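PDB 4Z6M: homoprotocatechuate 2,3-dioxygenase from Brevibacterium fuscum, which catalyses the iron(II)-dependent extradiol cleavage of the aromatic ring of homoprotocatechuate, inserting both atoms of molecular oxygen. Local coordinates for residues A[13-18]-A[193-198]; A[78-83]-A[130-135]. The protein carries 1 engineered substitution. All coordinates share one frame; numbering follows the deposited sequence. Where two conformers were deposited one is given.

Interaction 1 (A[13-18]-A[193-198]); sequences PDILRC and MHRKGT
R195 reaches across to the start of strand 15-25 and is held there by its NE, which donates to I15 O at 2.8 Å. That bond is nearly straight (N-H...O 168°) and arrives in the carbonyl plane on a lone pair, with the oxygen in the guanidinium plane. R195 NH2 adds a weak second bond to I15 O and a salt bridge to D14 OD1 at 2.9 Å; the carboxylate and guanidinium planes stand 89° apart, and the bent N-H...O path makes this hydrogen bond weak as well. With chi1 at -71°, R195 CG lies beside its own backbone N and 3.9 Å from I15 CG2, while bends at chi2 and chi3 turn the guanidinium back to I15 O. The contact joins the two glyoxalase-type modules, since strand 15-25 belongs to one mixed sheet and R195 follows strand 188-194 of the other. In one of its two conformers K196 packs by its aliphatic part: K196 CB sits 3.5 Å from L16 O, and K196 CD 3.9 Å from R17 CB. In this conformer K196 NZ hydrogen-bonds T198 OG1 and D154 O and forms a salt bridge with D201; the side chain is about 10 Å from the iron(II) ion. A water donates to L16 O and, weakly, to R195 O.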
loop_
_atom_site.group_PDB
_atom_site.type_symbol
_atom_site.label_atom_id
_atom_site.label_comp_id
_atom_site.label_asym_id
_atom_site.label_seq_id
_atom_site.Cartn_x
_atom_site.Cartn_y
_atom_site.Cartn_z
ATOM N N PRO A 13 34.144 -14.165 16.385
ATOM C CA PRO A 13 33.544 -12.943 16.902
ATOM C C PRO A 13 32.029 -13.048 16.803
ATOM O O PRO A 13 31.523 -13.668 15.878
ATOM C CB PRO A 13 34.051 -11.865 15.932
ATOM C CG PRO A 13 34.251 -12.606 14.655
ATOM C CD PRO A 13 34.828 -13.924 15.103
ATOM N N ASP A 14 31.326 -12.458 17.763
ATOM C CA ASP A 14 29.871 -12.394 17.777
ATOM C C ASP A 14 29.462 -11.281 16.845
ATOM O O ASP A 14 29.503 -10.095 17.213
ATOM C CB ASP A 14 29.359 -12.160 19.205
ATOM C CG ASP A 14 27.847 -12.135 19.295
ATOM O OD1 ASP A 14 27.204 -12.110 18.220
ATOM O OD2 ASP A 14 27.297 -12.103 20.429
ATOM N N ILE A 15 29.023 -11.661 15.653
ATOM C CA ILE A 15 28.611 -10.708 14.633
ATOM C C ILE A 15 27.128 -10.374 14.831
ATOM O O ILE A 15 26.278 -11.273 14.903
ATOM C CB ILE A 15 28.856 -11.269 13.228
ATOM C CG1 ILE A 15 30.362 -11.499 12.989
ATOM C CG2 ILE A 15 28.241 -10.371 12.161
ATOM C CD1 ILE A 15 30.640 -12.526 11.901
ATOM N N LEU A 16 26.816 -9.081 14.871
ATOM C CA LEU A 16 25.424 -8.633 14.977
ATOM C C LEU A 16 24.673 -8.655 13.644
ATOM O O LEU A 16 23.527 -9.116 13.576
ATOM C CB LEU A 16 25.385 -7.221 15.540
ATOM C CG LEU A 16 25.957 -6.991 16.933
ATOM C CD1 LEU A 16 26.101 -5.493 17.182
ATOM C CD2 LEU A 16 25.057 -7.668 17.971
ATOM N N ARG A 17 25.284 -8.081 12.613
ATOM C CA ARG A 17 24.580 -7.736 11.377
ATOM C C ARG A 17 25.559 -7.161 10.394
ATOM O O ARG A 17 26.610 -6.631 10.781
ATOM C CB ARG A 17 23.463 -6.704 11.597
ATOM C CG ARG A 17 23.930 -5.420 12.282
ATOM C CD ARG A 17 22.922 -4.314 12.074
ATOM N NE ARG A 17 23.224 -3.087 12.808
ATOM C CZ ARG A 17 22.961 -1.860 12.359
ATOM N NH1 ARG A 17 23.214 -0.806 13.123
ATOM N NH2 ARG A 17 22.432 -1.678 11.163
ATOM N N CYS A 18 25.178 -7.183 9.127
ATOM C CA CYS A 18 25.779 -6.272 8.168
ATOM C C CYS A 18 25.541 -4.833 8.596
ATOM O O CYS A 18 24.502 -4.501 9.167
ATOM C CB CYS A 18 25.253 -6.509 6.762
ATOM S SG CYS A 18 23.509 -6.183 6.510
ATOM N N MET A 193 22.545 -16.656 4.187
ATOM C CA MET A 193 22.886 -16.927 5.581
ATOM C C MET A 193 22.849 -15.666 6.429
ATOM O O MET A 193 23.126 -14.578 5.951
ATOM C CB MET A 193 24.242 -17.602 5.708
ATOM C CG MET A 193 25.356 -16.849 5.038
ATOM S SD MET A 193 25.587 -17.210 3.266
ATOM C CE MET A 193 26.275 -18.879 3.395
ATOM N N HIS A 194 22.527 -15.830 7.697
ATOM C CA HIS A 194 22.187 -14.686 8.537
ATOM C C HIS A 194 22.827 -14.715 9.912
ATOM O O HIS A 194 23.204 -15.759 10.437
ATOM C CB HIS A 194 20.669 -14.579 8.715
ATOM C CG HIS A 194 20.127 -15.438 9.822
ATOM N ND1 HIS A 194 19.879 -14.932 11.071
ATOM C CD2 HIS A 194 19.822 -16.759 9.888
ATOM C CE1 HIS A 194 19.468 -15.894 11.867
ATOM N NE2 HIS A 194 19.391 -17.003 11.165
ATOM N N ARG A 195 22.887 -13.525 10.496
ATOM C CA ARG A 195 23.136 -13.314 11.913
ATOM C C ARG A 195 21.957 -12.632 12.588
ATOM O O ARG A 195 21.537 -13.083 13.659
ATOM C CB ARG A 195 24.413 -12.499 12.137
ATOM C CG ARG A 195 25.681 -13.281 11.814
ATOM C CD ARG A 195 25.961 -14.425 12.776
ATOM N NE ARG A 195 26.180 -13.962 14.133
ATOM C CZ ARG A 195 26.301 -14.741 15.192
ATOM N NH1 ARG A 195 26.219 -16.059 15.079
ATOM N NH2 ARG A 195 26.496 -14.195 16.376
ATOM N N LYS A 196 21.367 -11.597 11.975
ATOM C CA LYS A 196 20.373 -10.735 12.674
ATOM C C LYS A 196 18.904 -11.169 12.740
ATOM O O LYS A 196 18.072 -10.448 13.300
ATOM C CB LYS A 196 20.388 -9.320 12.093
ATOM C CG LYS A 196 19.779 -9.173 10.699
ATOM C CD LYS A 196 20.009 -7.761 10.180
ATOM C CE LYS A 196 19.410 -7.552 8.799
ATOM N NZ LYS A 196 20.033 -8.479 7.827
ATOM N N GLY A 197 18.561 -12.310 12.176
ATOM C CA GLY A 197 17.187 -12.822 12.314
ATOM C C GLY A 197 16.260 -12.439 11.174
ATOM O O GLY A 197 15.043 -12.513 11.302
ATOM N N THR A 198 16.862 -12.075 10.051
ATOM C CA THR A 198 16.209 -11.990 8.756
ATOM C C THR A 198 16.810 -13.078 7.862
ATOM O O THR A 198 17.651 -13.863 8.287
ATOM C CB THR A 198 16.389 -10.597 8.115
ATOM O OG1 THR A 198 17.759 -10.399 7.762
ATOM C CG2 THR A 198 15.931 -9.469 9.045
HETATM O O HOH W 1 22.579 -10.665 15.643
#

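Interaction 2 (A[78-83]-A[130-135])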
loop_
_atom_site.group_PDB
_atom_site.type_symbol
_atom_site.label_atom_id
_atom_site.label_comp_id
_atom_site.label_asym_id
_atom_site.label_seq_id
_atom_site.Cartn_x
_atom_site.Cartn_y
_atom_site.Cartn_z
ATOM N N ALA A 78 31.386 -4.361 5.790
ATOM C CA ALA A 78 31.587 -4.254 7.224
ATOM C C ALA A 78 30.429 -4.853 7.978
ATOM O O ALA A 78 29.251 -4.587 7.660
ATOM C CB ALA A 78 31.767 -2.797 7.642
ATOM N N PHE A 79 30.777 -5.618 9.014
ATOM C CA PHE A 79 29.830 -6.196 9.952
ATOM C C PHE A 79 30.103 -5.630 11.332
ATOM O O PHE A 79 31.256 -5.519 11.745
ATOM C CB PHE A 79 30.009 -7.709 10.004
ATOM C CG PHE A 79 29.789 -8.382 8.684
ATOM C CD1 PHE A 79 28.537 -8.794 8.298
ATOM C CD2 PHE A 79 30.843 -8.589 7.803
ATOM C CE1 PHE A 79 28.319 -9.410 7.075
ATOM C CE2 PHE A 79 30.643 -9.213 6.565
ATOM C CZ PHE A 79 29.370 -9.610 6.197
ATOM N N ARG A 80 29.036 -5.231 12.026
ATOM C CA ARG A 80 29.172 -4.820 13.415
ATOM C C ARG A 80 29.170 -6.035 14.328
ATOM O O ARG A 80 28.403 -6.979 14.113
ATOM C CB ARG A 80 28.095 -3.826 13.806
ATOM C CG ARG A 80 28.455 -3.033 15.046
ATOM C CD ARG A 80 27.457 -1.957 15.413
ATOM N NE ARG A 80 28.000 -1.144 16.473
ATOM C CZ ARG A 80 27.306 -0.475 17.381
ATOM N NH1 ARG A 80 25.983 -0.459 17.380
ATOM N NH2 ARG A 80 27.958 0.183 18.315
ATOM N N VAL A 81 30.054 -6.011 15.313
ATOM C CA VAL A 81 30.157 -7.052 16.324
ATOM C C VAL A 81 29.626 -6.571 17.674
ATOM O O VAL A 81 29.414 -5.369 17.883
ATOM C CB VAL A 81 31.592 -7.589 16.448
ATOM C CG1 VAL A 81 32.025 -8.194 15.152
ATOM C CG2 VAL A 81 32.580 -6.519 16.899
ATOM N N ARG A 82 29.381 -7.506 18.578
ATOM C CA ARG A 82 28.575 -7.199 19.773
ATOM C C ARG A 82 29.308 -6.332 20.788
ATOM O O ARG A 82 28.683 -5.502 21.434
ATOM C CB ARG A 82 28.097 -8.472 20.450
ATOM C CG ARG A 82 27.157 -8.203 21.626
ATOM C CD ARG A 82 26.494 -9.457 22.153
ATOM N NE ARG A 82 25.537 -9.969 21.181
ATOM C CZ ARG A 82 24.310 -9.473 20.995
ATOM N NH1 ARG A 82 23.842 -8.489 21.756
ATOM N NH2 ARG A 82 23.521 -10.010 20.072
ATOM N N THR A 83 30.620 -6.524 20.928
ATOM C CA THR A 83 31.389 -5.845 21.983
ATOM C C THR A 83 32.747 -5.443 21.424
ATOM O O THR A 83 33.220 -6.016 20.428
ATOM C CB THR A 83 31.648 -6.750 23.205
ATOM O OG1 THR A 83 32.516 -7.820 22.835
ATOM C CG2 THR A 83 30.380 -7.327 23.765
ATOM N N PHE A 130 33.098 -2.562 16.467
ATOM C CA PHE A 130 32.026 -2.241 17.414
ATOM C C PHE A 130 31.778 -0.723 17.490
ATOM O O PHE A 130 30.641 -0.261 17.298
ATOM C CB PHE A 130 32.317 -2.781 18.813
ATOM C CG PHE A 130 31.345 -2.284 19.828
ATOM C CD1 PHE A 130 30.092 -2.852 19.924
ATOM C CD2 PHE A 130 31.647 -1.173 20.606
ATOM C CE1 PHE A 130 29.171 -2.352 20.819
ATOM C CE2 PHE A 130 30.743 -0.681 21.513
ATOM C CZ PHE A 130 29.500 -1.264 21.613
ATOM N N GLU A 131 32.831 0.056 17.750
ATOM C CA GLU A 131 32.686 1.494 17.986
ATOM C C GLU A 131 32.235 2.229 16.728
ATOM O O GLU A 131 32.813 2.080 15.665
ATOM C CB GLU A 131 34.017 2.117 18.454
ATOM C CG GLU A 131 34.614 1.525 19.730
ATOM C CD GLU A 131 36.010 2.033 20.089
ATOM O OE1 GLU A 131 36.790 2.577 19.232
ATOM O OE2 GLU A 131 36.326 1.858 21.291
ATOM N N THR A 132 31.192 3.050 16.881
ATOM C CA THR A 132 30.703 3.888 15.803
ATOM C C THR A 132 30.021 5.131 16.382
ATOM O O THR A 132 29.401 5.073 17.451
ATOM C CB THR A 132 29.767 3.116 14.836
ATOM O OG1 THR A 132 29.301 3.997 13.796
ATOM C CG2 THR A 132 28.590 2.516 15.557
ATOM N N THR A 133 30.166 6.251 15.687
ATOM C CA THR A 133 29.545 7.497 16.097
ATOM C C THR A 133 28.040 7.417 15.850
ATOM O O THR A 133 27.609 7.191 14.730
ATOM C CB THR A 133 30.127 8.655 15.280
ATOM O OG1 THR A 133 31.536 8.681 15.486
ATOM C CG2 THR A 133 29.523 9.998 15.685
ATOM N N HIS A 134 27.262 7.603 16.906
ATOM C CA HIS A 134 25.813 7.660 16.768
ATOM C C HIS A 134 25.402 8.979 16.171
ATOM O O HIS A 134 25.982 10.022 16.496
ATOM C CB HIS A 134 25.129 7.511 18.117
ATOM C CG HIS A 134 25.294 6.172 18.733
ATOM N ND1 HIS A 134 24.519 5.767 19.793
ATOM C CD2 HIS A 134 26.173 5.169 18.494
ATOM C CE1 HIS A 134 24.888 4.553 20.159
ATOM N NE2 HIS A 134 25.904 4.176 19.399
ATOM N N VAL A 135 24.373 8.928 15.332
ATOM C CA VAL A 135 23.830 10.110 14.683
ATOM C C VAL A 135 22.325 10.173 14.921
ATOM O O VAL A 135 21.746 9.255 15.491
ATOM C CB VAL A 135 24.155 10.105 13.185
ATOM C CG1 VAL A 135 25.663 10.148 12.972
ATOM C CG2 VAL A 135 23.553 8.905 12.479
#
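With CG anti to the backbone N (chi1 -161°) and the chain extended as far as NE, R80 carries its guanidinium from strand 73-81 to F130, whose own CG is anti to N at chi1 171°. The arginine grips F130 O side-on: R80 NE and R80 NH2 each donate at 2.9 Å to this one oxygen, which lies in the guanidinium plane. NE comes in on a lone pair in the carbonyl plane, whereas NH2 is tilted 31° from it. The same NH2 stands over one face of the F130 ring, displaced toward its rim; R80 CZ is 4.7 Å from the centroid of the F130 ring, an off-centre cation-pi contact. T132 CG2 covers one face of the guanidinium, 3.7 Å from R80 NH2. At the ring's edge, V81 O lies 3.3 Å from F130 CD1. R82 O is 3.2 Å from F130 CE1. F130 CB packs against T83 O at 3.7 Å. The R80 NH1 turns to D277 and D279 of the second subunit, pairings likely to stabilise its positive charge. Here the loop leaving strand 125-129 is fastened to the neighbouring parallel strand 73-81 of a glyoxalase-type sheet, beside a subunit interface.

Both interactions use the same mixed sheet, through its neighbouring antiparallel strands 15-25 and 73-81, and both are partly buried. Interaction 1 lies deeper, its centre about 13 Å from the chain's centre against about 19 Å for the centre of interaction 2, and spans two sheets; interaction 2 ties a loop to its own sheet. Each relies on an arginine bound to a backbone carbonyl, but interaction 1 supplements it with a carboxylate and interaction 2 with an aromatic face. They join directly: L16 N lies 2.7 Å from R80 O, a probable hydrogen bond, and D14 OD2 forms a salt bridge with R82 NE at 2.9 Å. At the second subunit, its D277 pairs with both R17 and R80.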